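Long-range contacts in protein-glutamine gamma-glutamyltransferase (Pseudomonas aeruginosa PAO1, PDB 6G49), which shows transglutaminase activity in vitro, within its periplasmic domain, joining protein glutamine side chains to lysines, and is critical for the bacterium's viability: residues G44-L49 with G241-Y246; G104-Y109 with R155-P160; L163-I168 with Q297-V302; R188-E193 with A251-A256. All blocks are in the same frame, centred on the assembly; numbering follows the deposited sequence.

Interaction 1: residues G44-L49 with G241-Y246; sequences GDIAEL and GFCAHY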
loop_
_atom_site.group_PDB
_atom_site.type_symbol
_atom_site.label_atom_id
_atom_site.label_comp_id
_atom_site.label_asym_id
_atom_site.label_seq_id
_atom_site.Cartn_x
_atom_site.Cartn_y
_atom_site.Cartn_z
ATOM N N GLY A 44 -5.916 3.881 12.166
ATOM C CA GLY A 44 -5.985 5.189 12.823
ATOM C C GLY A 44 -4.754 6.038 12.591
ATOM O O GLY A 44 -4.781 7.275 12.594
ATOM N N ASP A 45 -3.597 5.424 12.374
ATOM C CA ASP A 45 -2.386 6.159 12.315
ATOM C C ASP A 45 -2.283 6.910 10.992
ATOM O O ASP A 45 -1.729 8.023 10.974
ATOM C CB ASP A 45 -1.092 5.343 12.441
ATOM C CG ASP A 45 -0.845 4.819 13.853
ATOM O OD1 ASP A 45 -1.485 5.338 14.779
ATOM O OD2 ASP A 45 -0.087 3.846 14.003
ATOM N N ILE A 46 -2.837 6.366 9.905
ATOM C CA ILE A 46 -2.750 7.063 8.625
ATOM C C ILE A 46 -3.763 8.211 8.608
ATOM O O ILE A 46 -3.525 9.238 7.969
ATOM C CB ILE A 46 -2.893 6.119 7.404
ATOM C CG1 ILE A 46 -1.927 4.955 7.524
ATOM C CG2 ILE A 46 -2.656 6.919 6.118
ATOM C CD1 ILE A 46 -0.513 5.391 7.741
ATOM N N ALA A 47 -4.878 8.041 9.308
ATOM C CA ALA A 47 -5.869 9.088 9.455
ATOM C C ALA A 47 -5.209 10.311 10.101
ATOM O O ALA A 47 -5.491 11.490 9.768
ATOM C CB ALA A 47 -7.043 8.554 10.212
ATOM N N GLU A 48 -4.305 10.081 11.063
ATOM C CA GLU A 48 -3.587 11.232 11.660
ATOM C C GLU A 48 -2.804 12.011 10.578
ATOM O O GLU A 48 -2.809 13.237 10.559
ATOM C CB GLU A 48 -2.755 10.767 12.860
ATOM C CG GLU A 48 -1.861 11.891 13.377
ATOM C CD GLU A 48 -1.237 11.702 14.752
ATOM O OE1 GLU A 48 -1.638 10.750 15.455
ATOM O OE2 GLU A 48 -0.343 12.514 15.112
ATOM N N LEU A 49 -2.161 11.341 9.587
ATOM C CA LEU A 49 -1.553 12.015 8.428
ATOM C C LEU A 49 -2.586 12.660 7.504
ATOM O O LEU A 49 -2.283 13.663 6.816
ATOM C CB LEU A 49 -0.662 11.062 7.587
ATOM C CG LEU A 49 0.654 10.609 8.225
ATOM C CD1 LEU A 49 1.340 9.548 7.324
ATOM C CD2 LEU A 49 1.645 11.756 8.480
ATOM N N GLY A 241 -13.814 3.272 8.988
ATOM C CA GLY A 241 -12.359 3.412 9.142
ATOM C C GLY A 241 -11.737 4.280 8.076
ATOM O O GLY A 241 -12.405 4.806 7.163
ATOM N N PHE A 242 -10.402 4.382 8.118
ATOM C CA PHE A 242 -9.632 5.000 7.103
ATOM C C PHE A 242 -8.804 3.906 6.399
ATOM O O PHE A 242 -9.073 2.729 6.571
ATOM C CB PHE A 242 -8.823 6.161 7.686
ATOM C CG PHE A 242 -8.284 7.149 6.696
ATOM C CD1 PHE A 242 -9.159 7.888 5.886
ATOM C CD2 PHE A 242 -6.921 7.402 6.547
ATOM C CE1 PHE A 242 -8.662 8.823 4.999
ATOM C CE2 PHE A 242 -6.442 8.337 5.640
ATOM C CZ PHE A 242 -7.327 9.023 4.831
ATOM N N CYS A 243 -7.867 4.298 5.541
ATOM C CA CYS A 243 -7.292 3.294 4.597
ATOM C C CYS A 243 -6.612 2.154 5.354
ATOM O O CYS A 243 -6.674 1.039 4.852
ATOM C CB CYS A 243 -6.317 3.906 3.614
ATOM S SG CYS A 243 -5.041 4.903 4.406
ATOM N N ALA A 244 -5.995 2.401 6.504
ATOM C CA ALA A 244 -5.278 1.294 7.212
ATOM C C ALA A 244 -6.257 0.240 7.755
ATOM O O ALA A 244 -5.934 -0.941 7.793
ATOM C CB ALA A 244 -4.472 1.793 8.344
ATOM N N HIS A 245 -7.467 0.647 8.169
ATOM C CA HIS A 245 -8.505 -0.311 8.540
ATOM C C HIS A 245 -8.792 -1.247 7.376
ATOM O O HIS A 245 -8.865 -2.505 7.534
ATOM C CB HIS A 245 -9.828 0.375 8.978
ATOM C CG HIS A 245 -9.702 1.194 10.198
ATOM N ND1 HIS A 245 -9.143 2.444 10.197
ATOM C CD2 HIS A 245 -10.079 0.916 11.460
ATOM C CE1 HIS A 245 -9.177 2.915 11.431
ATOM N NE2 HIS A 245 -9.766 2.010 12.224
ATOM N N TYR A 246 -9.030 -0.719 6.169
ATOM C CA TYR A 246 -9.444 -1.493 5.046
ATOM C C TYR A 246 -8.290 -2.385 4.556
ATOM O O TYR A 246 -8.462 -3.545 4.305
ATOM C CB TYR A 246 -9.917 -0.606 3.877
ATOM C CG TYR A 246 -11.255 0.036 4.179
ATOM C CD1 TYR A 246 -11.344 1.246 4.845
ATOM C CD2 TYR A 246 -12.417 -0.616 3.839
ATOM C CE1 TYR A 246 -12.560 1.774 5.232
ATOM C CE2 TYR A 246 -13.638 -0.077 4.192
ATOM C CZ TYR A 246 -13.719 1.110 4.866
ATOM O OH TYR A 246 -14.974 1.599 5.186
#

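Interaction 2: residues G104-Y109 with R155-P160; sequences GPELRY and RVSSWP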
loop_
_atom_site.group_PDB
_atom_site.type_symbol
_atom_site.label_atom_id
_atom_site.label_comp_id
_atom_site.label_asym_id
_atom_site.label_seq_id
_atom_site.Cartn_x
_atom_site.Cartn_y
_atom_site.Cartn_z
ATOM N N GLY A 104 5.547 -3.733 -20.383
ATOM C CA GLY A 104 4.662 -2.605 -20.464
ATOM C C GLY A 104 5.413 -1.274 -20.501
ATOM O O GLY A 104 6.626 -1.187 -20.659
ATOM N N PRO A 105 4.676 -0.170 -20.402
ATOM C CA PRO A 105 5.284 1.149 -20.614
ATOM C C PRO A 105 6.225 1.525 -19.455
ATOM O O PRO A 105 5.998 1.093 -18.330
ATOM C CB PRO A 105 4.068 2.074 -20.711
ATOM C CG PRO A 105 2.958 1.360 -19.992
ATOM C CD PRO A 105 3.253 -0.121 -20.078
ATOM N N GLU A 106 7.291 2.264 -19.771
ATOM C CA GLU A 106 8.210 2.858 -18.808
ATOM C C GLU A 106 7.744 4.291 -18.567
ATOM O O GLU A 106 7.596 5.045 -19.518
ATOM C CB GLU A 106 9.643 2.826 -19.322
ATOM C CG GLU A 106 10.690 3.423 -18.400
ATOM C CD GLU A 106 12.076 3.543 -19.027
ATOM O OE1 GLU A 106 12.231 3.030 -20.128
ATOM O OE2 GLU A 106 12.994 4.116 -18.417
ATOM N N LEU A 107 7.527 4.673 -17.297
ATOM C CA LEU A 107 7.142 6.049 -16.938
ATOM C C LEU A 107 8.385 6.685 -16.316
ATOM O O LEU A 107 9.017 6.133 -15.438
ATOM C CB LEU A 107 6.000 6.093 -15.920
ATOM C CG LEU A 107 4.679 5.452 -16.314
ATOM C CD1 LEU A 107 3.649 5.593 -15.200
ATOM C CD2 LEU A 107 4.144 6.067 -17.589
ATOM N N ARG A 108 8.753 7.863 -16.805
ATOM C CA ARG A 108 9.953 8.566 -16.387
ATOM C C ARG A 108 9.566 9.900 -15.755
ATOM O O ARG A 108 8.713 10.664 -16.248
ATOM C CB ARG A 108 10.889 8.827 -17.574
ATOM C CG ARG A 108 11.462 7.559 -18.187
ATOM C CD ARG A 108 12.551 7.909 -19.212
ATOM N NE ARG A 108 13.332 6.750 -19.647
ATOM C CZ ARG A 108 13.320 6.238 -20.879
ATOM N NH1 ARG A 108 12.636 6.835 -21.843
ATOM N NH2 ARG A 108 13.993 5.130 -21.143
ATOM N N TYR A 109 10.140 10.159 -14.574
ATOM C CA TYR A 109 9.776 11.317 -13.843
ATOM C C TYR A 109 10.877 11.683 -12.850
ATOM O O TYR A 109 11.670 10.852 -12.470
ATOM C CB TYR A 109 8.402 11.175 -13.156
ATOM C CG TYR A 109 8.247 9.916 -12.306
ATOM C CD1 TYR A 109 7.917 8.710 -12.887
ATOM C CD2 TYR A 109 8.484 9.921 -10.919
ATOM C CE1 TYR A 109 7.813 7.542 -12.136
ATOM C CE2 TYR A 109 8.320 8.769 -10.155
ATOM C CZ TYR A 109 8.008 7.571 -10.769
ATOM O OH TYR A 109 7.853 6.417 -10.026
ATOM N N ARG A 155 15.812 10.923 -9.890
ATOM C CA ARG A 155 15.208 10.568 -11.163
ATOM C C ARG A 155 14.752 9.130 -11.106
ATOM O O ARG A 155 15.440 8.292 -10.576
ATOM C CB ARG A 155 16.205 10.806 -12.295
ATOM C CG ARG A 155 16.865 12.174 -12.225
ATOM C CD ARG A 155 17.683 12.469 -13.468
ATOM N NE ARG A 155 16.924 12.126 -14.655
ATOM C CZ ARG A 155 16.285 13.004 -15.416
ATOM N NH1 ARG A 155 16.331 14.300 -15.137
ATOM N NH2 ARG A 155 15.607 12.581 -16.471
ATOM N N VAL A 156 13.586 8.868 -11.671
ATOM C CA VAL A 156 12.936 7.551 -11.585
ATOM C C VAL A 156 12.482 7.088 -12.975
ATOM O O VAL A 156 11.943 7.895 -13.730
ATOM C CB VAL A 156 11.726 7.590 -10.642
ATOM C CG1 VAL A 156 11.135 6.199 -10.434
ATOM C CG2 VAL A 156 12.082 8.269 -9.304
ATOM N N SER A 157 12.534 5.761 -13.167
ATOM C CA SER A 157 11.818 5.031 -14.171
ATOM C C SER A 157 10.988 3.950 -13.469
ATOM O O SER A 157 11.546 3.203 -12.676
ATOM C CB SER A 157 12.763 4.356 -15.153
ATOM O OG SER A 157 13.385 5.327 -15.990
ATOM N N SER A 158 9.711 3.879 -13.810
ATOM C CA SER A 158 8.808 2.841 -13.240
ATOM C C SER A 158 8.156 2.045 -14.377
ATOM O O SER A 158 7.729 2.603 -15.380
ATOM C CB SER A 158 7.764 3.514 -12.403
ATOM O OG SER A 158 8.316 4.080 -11.223
ATOM N N TRP A 159 7.901 0.764 -14.080
ATOM C CA TRP A 159 7.172 -0.158 -14.934
ATOM C C TRP A 159 5.963 -0.689 -14.181
ATOM O O TRP A 159 6.075 -1.698 -13.469
ATOM C CB TRP A 159 8.091 -1.324 -15.294
ATOM C CG TRP A 159 9.120 -0.968 -16.323
ATOM C CD1 TRP A 159 9.031 -1.187 -17.676
ATOM C CD2 TRP A 159 10.382 -0.319 -16.096
ATOM N NE1 TRP A 159 10.134 -0.673 -18.304
ATOM C CE2 TRP A 159 11.006 -0.181 -17.364
ATOM C CE3 TRP A 159 11.089 0.102 -14.963
ATOM C CZ2 TRP A 159 12.264 0.403 -17.505
ATOM C CZ3 TRP A 159 12.333 0.693 -15.110
ATOM C CH2 TRP A 159 12.895 0.863 -16.371
ATOM N N PRO A 160 4.816 -0.007 -14.259
ATOM C CA PRO A 160 3.662 -0.368 -13.447
ATOM C C PRO A 160 3.132 -1.775 -13.780
ATOM O O PRO A 160 2.464 -2.383 -12.941
ATOM C CB PRO A 160 2.631 0.690 -13.819
ATOM C CG PRO A 160 3.483 1.892 -14.184
ATOM C CD PRO A 160 4.626 1.273 -14.970
#

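Interaction 3: residues L163-I168 with Q297-V302; sequences LRESSI and QGWLSV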
loop_
_atom_site.group_PDB
_atom_site.type_symbol
_atom_site.label_atom_id
_atom_site.label_comp_id
_atom_site.label_asym_id
_atom_site.label_seq_id
_atom_site.Cartn_x
_atom_site.Cartn_y
_atom_site.Cartn_z
ATOM N N LEU A 163 6.052 -7.777 -14.129
ATOM C CA LEU A 163 5.706 -9.045 -13.453
ATOM C C LEU A 163 6.584 -9.166 -12.214
ATOM O O LEU A 163 7.791 -9.070 -12.283
ATOM C CB LEU A 163 5.963 -10.184 -14.442
ATOM C CG LEU A 163 5.707 -11.594 -13.942
ATOM C CD1 LEU A 163 4.256 -11.769 -13.572
ATOM C CD2 LEU A 163 6.087 -12.597 -15.043
ATOM N N ARG A 164 5.937 -9.350 -11.075
ATOM C CA ARG A 164 6.637 -9.422 -9.816
ATOM C C ARG A 164 6.619 -10.764 -9.120
ATOM O O ARG A 164 5.586 -11.234 -8.689
ATOM C CB ARG A 164 6.082 -8.369 -8.866
ATOM C CG ARG A 164 5.942 -7.003 -9.492
ATOM C CD ARG A 164 5.618 -5.965 -8.450
ATOM N NE ARG A 164 4.185 -5.836 -8.254
ATOM C CZ ARG A 164 3.622 -5.707 -7.069
ATOM N NH1 ARG A 164 4.393 -5.701 -5.997
ATOM N NH2 ARG A 164 2.306 -5.595 -6.958
ATOM N N GLU A 165 7.798 -11.353 -9.018
ATOM C CA GLU A 165 8.001 -12.595 -8.317
ATOM C C GLU A 165 7.002 -13.677 -8.763
ATOM O O GLU A 165 6.256 -14.222 -7.950
ATOM C CB GLU A 165 7.933 -12.339 -6.805
ATOM C CG GLU A 165 9.065 -12.924 -6.057
ATOM C CD GLU A 165 9.025 -12.907 -4.539
ATOM O OE1 GLU A 165 8.276 -12.088 -3.925
ATOM O OE2 GLU A 165 9.755 -13.730 -3.971
ATOM N N SER A 166 7.018 -14.071 -10.038
ATOM C CA SER A 166 6.144 -15.123 -10.522
ATOM C C SER A 166 6.396 -16.441 -9.766
ATOM O O SER A 166 5.462 -17.207 -9.607
ATOM C CB SER A 166 6.255 -15.301 -12.020
ATOM O OG SER A 166 7.581 -15.621 -12.335
ATOM N N SER A 167 7.647 -16.694 -9.361
ATOM C CA SER A 167 8.042 -17.741 -8.403
ATOM C C SER A 167 8.499 -17.093 -7.104
ATOM O O SER A 167 9.330 -16.232 -7.133
ATOM C CB SER A 167 9.190 -18.589 -8.935
ATOM O OG SER A 167 8.699 -19.333 -10.005
ATOM N N ILE A 168 7.877 -17.463 -6.004
ATOM C CA ILE A 168 8.060 -16.743 -4.722
ATOM C C ILE A 168 9.093 -17.514 -3.900
ATOM O O ILE A 168 9.078 -18.753 -3.826
ATOM C CB ILE A 168 6.701 -16.520 -4.044
ATOM C CG1 ILE A 168 6.808 -15.480 -2.923
ATOM C CG2 ILE A 168 6.075 -17.831 -3.564
ATOM C CD1 ILE A 168 5.495 -15.216 -2.216
ATOM N N GLN A 297 1.120 -15.409 -11.899
ATOM C CA GLN A 297 0.805 -13.991 -12.023
ATOM C C GLN A 297 1.688 -13.136 -11.095
ATOM O O GLN A 297 1.836 -11.923 -11.347
ATOM C CB GLN A 297 -0.687 -13.799 -11.818
ATOM C CG GLN A 297 -1.500 -14.515 -12.898
ATOM C CD GLN A 297 -2.957 -14.156 -12.783
ATOM O OE1 GLN A 297 -3.353 -13.013 -13.004
ATOM N NE2 GLN A 297 -3.770 -15.132 -12.412
ATOM N N GLY A 298 2.222 -13.749 -10.037
ATOM C CA GLY A 298 3.000 -13.063 -9.056
ATOM C C GLY A 298 2.137 -12.119 -8.220
ATOM O O GLY A 298 0.960 -12.420 -7.919
ATOM N N TRP A 299 2.771 -11.027 -7.761
ATOM C CA TRP A 299 2.079 -10.060 -6.865
ATOM C C TRP A 299 1.164 -9.160 -7.700
ATOM O O TRP A 299 1.591 -8.621 -8.726
ATOM C CB TRP A 299 3.070 -9.230 -6.075
ATOM C CG TRP A 299 3.900 -9.971 -5.069
ATOM C CD1 TRP A 299 5.146 -10.488 -5.238
ATOM C CD2 TRP A 299 3.525 -10.296 -3.726
ATOM N NE1 TRP A 299 5.562 -11.110 -4.090
ATOM C CE2 TRP A 299 4.581 -11.037 -3.146
ATOM C CE3 TRP A 299 2.367 -10.060 -2.957
ATOM C CZ2 TRP A 299 4.580 -11.410 -1.795
ATOM C CZ3 TRP A 299 2.358 -10.499 -1.648
ATOM C CH2 TRP A 299 3.433 -11.170 -1.076
ATOM N N LEU A 300 -0.064 -8.954 -7.218
ATOM C CA LEU A 300 -0.999 -8.005 -7.785
ATOM C C LEU A 300 -1.497 -7.089 -6.683
ATOM O O LEU A 300 -1.806 -7.538 -5.576
ATOM C CB LEU A 300 -2.180 -8.736 -8.422
ATOM C CG LEU A 300 -1.831 -9.640 -9.628
ATOM C CD1 LEU A 300 -3.066 -10.387 -10.054
ATOM C CD2 LEU A 300 -1.229 -8.847 -10.767
ATOM N N SER A 301 -1.575 -5.787 -6.986
ATOM C CA SER A 301 -2.020 -4.810 -6.016
ATOM C C SER A 301 -3.519 -4.593 -6.146
ATOM O O SER A 301 -4.067 -4.625 -7.242
ATOM C CB SER A 301 -1.311 -3.492 -6.230
ATOM O OG SER A 301 0.090 -3.653 -6.080
ATOM N N VAL A 302 -4.166 -4.350 -5.016
ATOM C CA VAL A 302 -5.588 -4.115 -4.948
ATOM C C VAL A 302 -5.841 -3.082 -3.845
ATOM O O VAL A 302 -5.165 -3.056 -2.837
ATOM C CB VAL A 302 -6.362 -5.415 -4.726
ATOM C CG1 VAL A 302 -6.081 -6.065 -3.376
ATOM C CG2 VAL A 302 -7.838 -5.238 -4.970
HETATM O O HOH W 1 3.005 -9.485 -10.847
HETATM O O HOH W 2 1.415 -5.738 -9.520
#

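Interaction 4: residues R188-E193 with A251-A256; sequences RALADE and AFVLRA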
loop_
_atom_site.group_PDB
_atom_site.type_symbol
_atom_site.label_atom_id
_atom_site.label_comp_id
_atom_site.label_asym_id
_atom_site.label_seq_id
_atom_site.Cartn_x
_atom_site.Cartn_y
_atom_site.Cartn_z
ATOM N N ARG A 188 -11.272 -14.761 10.940
ATOM C CA ARG A 188 -10.744 -16.054 10.573
ATOM C C ARG A 188 -11.868 -16.947 10.046
ATOM O O ARG A 188 -11.703 -17.650 9.048
ATOM C CB ARG A 188 -10.015 -16.700 11.753
ATOM C CG ARG A 188 -8.620 -16.156 12.018
ATOM C CD ARG A 188 -8.096 -16.752 13.309
ATOM N NE ARG A 188 -7.432 -15.759 14.130
ATOM C CZ ARG A 188 -6.127 -15.500 14.089
ATOM N NH1 ARG A 188 -5.294 -16.323 13.464
ATOM N NH2 ARG A 188 -5.659 -14.407 14.667
ATOM N N ALA A 189 -13.048 -16.890 10.688
ATOM C CA ALA A 189 -14.220 -17.681 10.186
ATOM C C ALA A 189 -14.638 -17.243 8.774
ATOM O O ALA A 189 -14.929 -18.047 7.898
ATOM C CB ALA A 189 -15.385 -17.554 11.164
ATOM N N LEU A 190 -14.666 -15.922 8.534
ATOM C CA LEU A 190 -14.952 -15.415 7.224
ATOM C C LEU A 190 -13.938 -15.945 6.205
ATOM O O LEU A 190 -14.320 -16.343 5.130
ATOM C CB LEU A 190 -14.970 -13.886 7.265
ATOM C CG LEU A 190 -15.120 -13.195 5.917
ATOM C CD1 LEU A 190 -16.476 -13.464 5.258
ATOM C CD2 LEU A 190 -14.897 -11.695 6.043
ATOM N N ALA A 191 -12.633 -15.890 6.543
ATOM C CA ALA A 191 -11.591 -16.335 5.654
ATOM C C ALA A 191 -11.786 -17.827 5.294
ATOM O O ALA A 191 -11.638 -18.224 4.169
ATOM C CB ALA A 191 -10.256 -16.142 6.304
ATOM N N ASP A 192 -12.151 -18.600 6.304
ATOM C CA ASP A 192 -12.452 -20.050 6.098
ATOM C C ASP A 192 -13.592 -20.270 5.104
ATOM O O ASP A 192 -13.472 -21.086 4.231
ATOM C CB ASP A 192 -12.885 -20.704 7.408
ATOM C CG ASP A 192 -11.744 -20.868 8.383
ATOM O OD1 ASP A 192 -10.578 -20.733 7.931
ATOM O OD2 ASP A 192 -12.029 -21.081 9.604
ATOM N N GLU A 193 -14.649 -19.493 5.257
ATOM C CA GLU A 193 -15.838 -19.581 4.423
ATOM C C GLU A 193 -15.444 -19.173 3.005
ATOM O O GLU A 193 -15.807 -19.822 2.027
ATOM C CB GLU A 193 -16.972 -18.729 5.010
ATOM C CG GLU A 193 -17.481 -19.229 6.353
ATOM C CD GLU A 193 -18.180 -18.207 7.228
ATOM O OE1 GLU A 193 -18.586 -17.161 6.694
ATOM O OE2 GLU A 193 -18.309 -18.460 8.450
ATOM N N ALA A 251 -5.831 -7.607 4.163
ATOM C CA ALA A 251 -4.630 -8.440 4.203
ATOM C C ALA A 251 -4.798 -9.572 5.235
ATOM O O ALA A 251 -4.387 -10.721 4.967
ATOM C CB ALA A 251 -3.407 -7.615 4.479
ATOM N N PHE A 252 -5.373 -9.266 6.388
ATOM C CA PHE A 252 -5.659 -10.271 7.436
ATOM C C PHE A 252 -6.481 -11.415 6.863
ATOM O O PHE A 252 -6.101 -12.597 7.014
ATOM C CB PHE A 252 -6.359 -9.642 8.625
ATOM C CG PHE A 252 -6.622 -10.610 9.742
ATOM C CD1 PHE A 252 -7.649 -11.531 9.651
ATOM C CD2 PHE A 252 -5.824 -10.579 10.856
ATOM C CE1 PHE A 252 -7.854 -12.448 10.674
ATOM C CE2 PHE A 252 -6.026 -11.496 11.900
ATOM C CZ PHE A 252 -7.061 -12.406 11.805
ATOM N N VAL A 253 -7.609 -11.084 6.230
ATOM C CA VAL A 253 -8.536 -12.107 5.748
ATOM C C VAL A 253 -7.871 -12.934 4.663
ATOM O O VAL A 253 -7.989 -14.165 4.650
ATOM C CB VAL A 253 -9.877 -11.512 5.284
ATOM C CG1 VAL A 253 -10.776 -12.572 4.651
ATOM C CG2 VAL A 253 -10.564 -10.880 6.448
ATOM N N LEU A 254 -7.089 -12.299 3.764
ATOM C CA LEU A 254 -6.384 -13.056 2.705
ATOM C C LEU A 254 -5.389 -14.041 3.323
ATOM O O LEU A 254 -5.362 -15.234 2.910
ATOM C CB LEU A 254 -5.702 -12.106 1.718
ATOM C CG LEU A 254 -6.614 -11.259 0.836
ATOM C CD1 LEU A 254 -5.782 -10.338 -0.018
ATOM C CD2 LEU A 254 -7.555 -12.082 -0.029
ATOM N N ARG A 255 -4.621 -13.618 4.297
ATOM C CA ARG A 255 -3.652 -14.484 4.895
ATOM C C ARG A 255 -4.371 -15.631 5.601
ATOM O O ARG A 255 -3.879 -16.809 5.550
ATOM C CB ARG A 255 -2.839 -13.773 5.953
ATOM C CG ARG A 255 -1.843 -12.772 5.377
ATOM C CD ARG A 255 -0.882 -12.304 6.427
ATOM N NE ARG A 255 0.141 -11.411 5.847
ATOM C CZ ARG A 255 1.208 -10.952 6.437
ATOM N NH1 ARG A 255 1.469 -11.194 7.720
ATOM N NH2 ARG A 255 2.093 -10.252 5.691
ATOM N N ALA A 256 -5.488 -15.329 6.261
ATOM C CA ALA A 256 -6.244 -16.379 6.991
ATOM C C ALA A 256 -6.862 -17.365 6.005
ATOM O O ALA A 256 -7.143 -18.525 6.430
ATOM C CB ALA A 256 -7.247 -15.785 7.928
HETATM O O HOH W 3 -8.813 -18.911 8.975
#

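Interaction 1: residues G44-L49 with G241-Y246
Helix 243-256 of the transglutaminase-like fold, which begins with the probable nucleophile, is covered at its first turn by the short helix 45-50, and Ile46 lies directly against Cys243, the nucleophile by similarity with related enzymes. The sulfur SG of Cys243 is 3.6 Å from CG2 of Ile46, the branch that stands anti to the backbone N. The other branch of Ile46 turns to the next residue of the helix: CG1 is 4.1 Å from CB of Ala244. One isoleucine thus spreads its two branches over two consecutive residues. Phe242, at the N-cap position of helix 243-256, carries the neighbouring part. Its CG is anti to the backbone N (chi1 -163°), which swings the ring against the backbone between Ile46 and Ala47, where CD2 comes within 3.5 Å of Ala47 N. The methyl CB of Ala47 lies 3.8 Å from the same CD2, and the side chains of Ile46 and Phe242 cross at about a right angle. At the other end His245 approaches the start of the segment 44-49, its CE1 standing 3.5 Å from Gly44 N; Gly44 has a positive phi (112°). Beyond the two segments Cys243 touches His287, another active-site residue by similarity, while Tyr219 stacks on the Phe242 ring. No hydrogen bond crosses between the two segments, so the contact relies on buried van der Waals packing: the sulfur of the probable nucleophile has a hydrocarbon neighbour on the Ile46 side and a polar one in His287.

Interaction 2: residues G104-Y109 with R155-P160
Tyr109 and Val156 form the tightly packed part of this antiparallel strand pair, with CB of Val156 over one face of the tyrosine ring, 3.9 Å from its centroid, as a CH-pi contact. The tyrosine CG lies between the backbone N and the carbonyl carbon (chi1 52°), which carries the ring over Val156. The phenol OH gives a hydrogen bond of 2.7 Å to Ser158 OG, which lies near the ring plane; Leu124 also bonds both groups, through its N to the tyrosine and its O to the serine. Four backbone bonds hold the register, among them Leu107 N to Ser158 O at 2.8 Å (N-H...O 173°). Strand 107-113 here pairs with strand 152-158 inside a six-stranded antiparallel sheet.

The opposite face, with Ser157 and Arg108, is looser and more exposed. Ser157 OG donates to the anti lone pair of Glu106 OE2 at 2.7 Å. The extended Glu106 chain runs alongside Trp159, its CG 4.0 Å from the centroid of the six-membered ring and its carboxylate tilted 22° from the ring plane. Arg108 NH2 forms a salt bridge to Glu106 OE1 (2.9 Å) by charge alone, the oxygen lying well out of the guanidinium plane. The carboxylate is therefore held directionally by one serine, while the arginine contributes mainly charge.

Interaction 3: residues L163-I168 with Q297-V302
Trp299 and Arg164 cross at about a right angle, and the guanidinium of Arg164 rests with one face over CB of Trp299, 3.7 Å from CZ, instead of stacking on the indole. The arginine chain bends at chi3 (-89°), which carries its head along strand 298-302 in that strand's N-to-C direction and leaves its plane 29° from that of the indole. Its charge is met outside the two segments by salt bridges to Glu291 and Asp125. Glu165, by contrast, lies alongside Trp299 and points the same way: indole NE1 donates to OE1 at 2.9 Å, with the oxygen nearly in the ring plane and an N-H...O angle of 168°. The oxygen is approached on its anti side, tilted out of the carboxylate plane. Ile168 crosses the indole at about a right angle, touching CZ2 with CD1 at 3.9 Å.

These side chains join the stretch after strand 152-158 to the edge of the large antiparallel sheet, in which strand 298-302 pairs with strand 286-294 and leads on toward Asp303, an active-site residue by similarity. Trp299 N binds Arg164 O at 3.0 Å. Gly298 CA lies 3.2 Å from the same Arg164 O as a CA-H...O contact, with no side chain in between. Water 1 fills in beside the backbone bond: it accepts from Arg164 N and donates to the carbonyls of Gln297 and Trp299. Water 2 links Arg164 NH2 at 2.7 Å with Trp299 O.

Interaction 4: residues R188-E193 with A251-A256
Arg188 opens the contact, in one of its two modelled conformers, by laying one face of its guanidinium against the edge of the Phe252 ring, where helix 185-197 crosses helix 243-256 of the transglutaminase-like fold. The segment axes approach to 8.2 Å at a signed crossing angle of -55°. In that conformer ring and guanidinium planes stand 88° apart, and NH2 is 3.8 Å from CZ of Phe252, so the geometry is edge-on to the ring and not a face-on cation-pi stack. The Phe252 ring extends toward the arginine with its CG anti to the backbone N (chi1 -178°). The guanidinium finds its hydrogen-bond partners elsewhere, in the carbonyls of Pro180 and Gly183.

Leu190 follows with a light apolar touch, CD2 to Val253 CG2 at 4.4 Å. At Ala191 the backbones come closest, Ala191 CA lying 5.2 Å from Val253 CA. The small Ala191 and Ala256 are consistent with this close approach: Ala191 CB sits 3.4 Å from Val253 O, and equally 3.4 Å from Ala256 CB, a tight methyl pair. Asp192 lies on the exposed side of the helix. Water 3 is within hydrogen-bonding distance of both Asp192 OD1 and Ala256 O, with more acceptors around it than it has protons; its oxygen is 2.7 Å from Asp192 OD1.

Interaction 1 is the most buried of the four, an apolar contact that includes the probable nucleophile, whereas interactions 2, 3 and 4 are each partly buried. Helix 243-256 serves both interaction 1, at its first turn, and interaction 4, at its last residues. Interactions 1 and 3 each join the TgpA N-terminal range to the transglutaminase-like range; interaction 2 stays within the first and interaction 4 within the second. Chemistry follows place: backbone pairing dominates the sheet of interaction 2, charged groups and waters join the strand of interaction 3, and close methyl packing and an arginine against a ring edge mark the helix crossing of interaction 4. Strands 152-158 and 163-164 place interactions 2 and 3 consecutively along the chain.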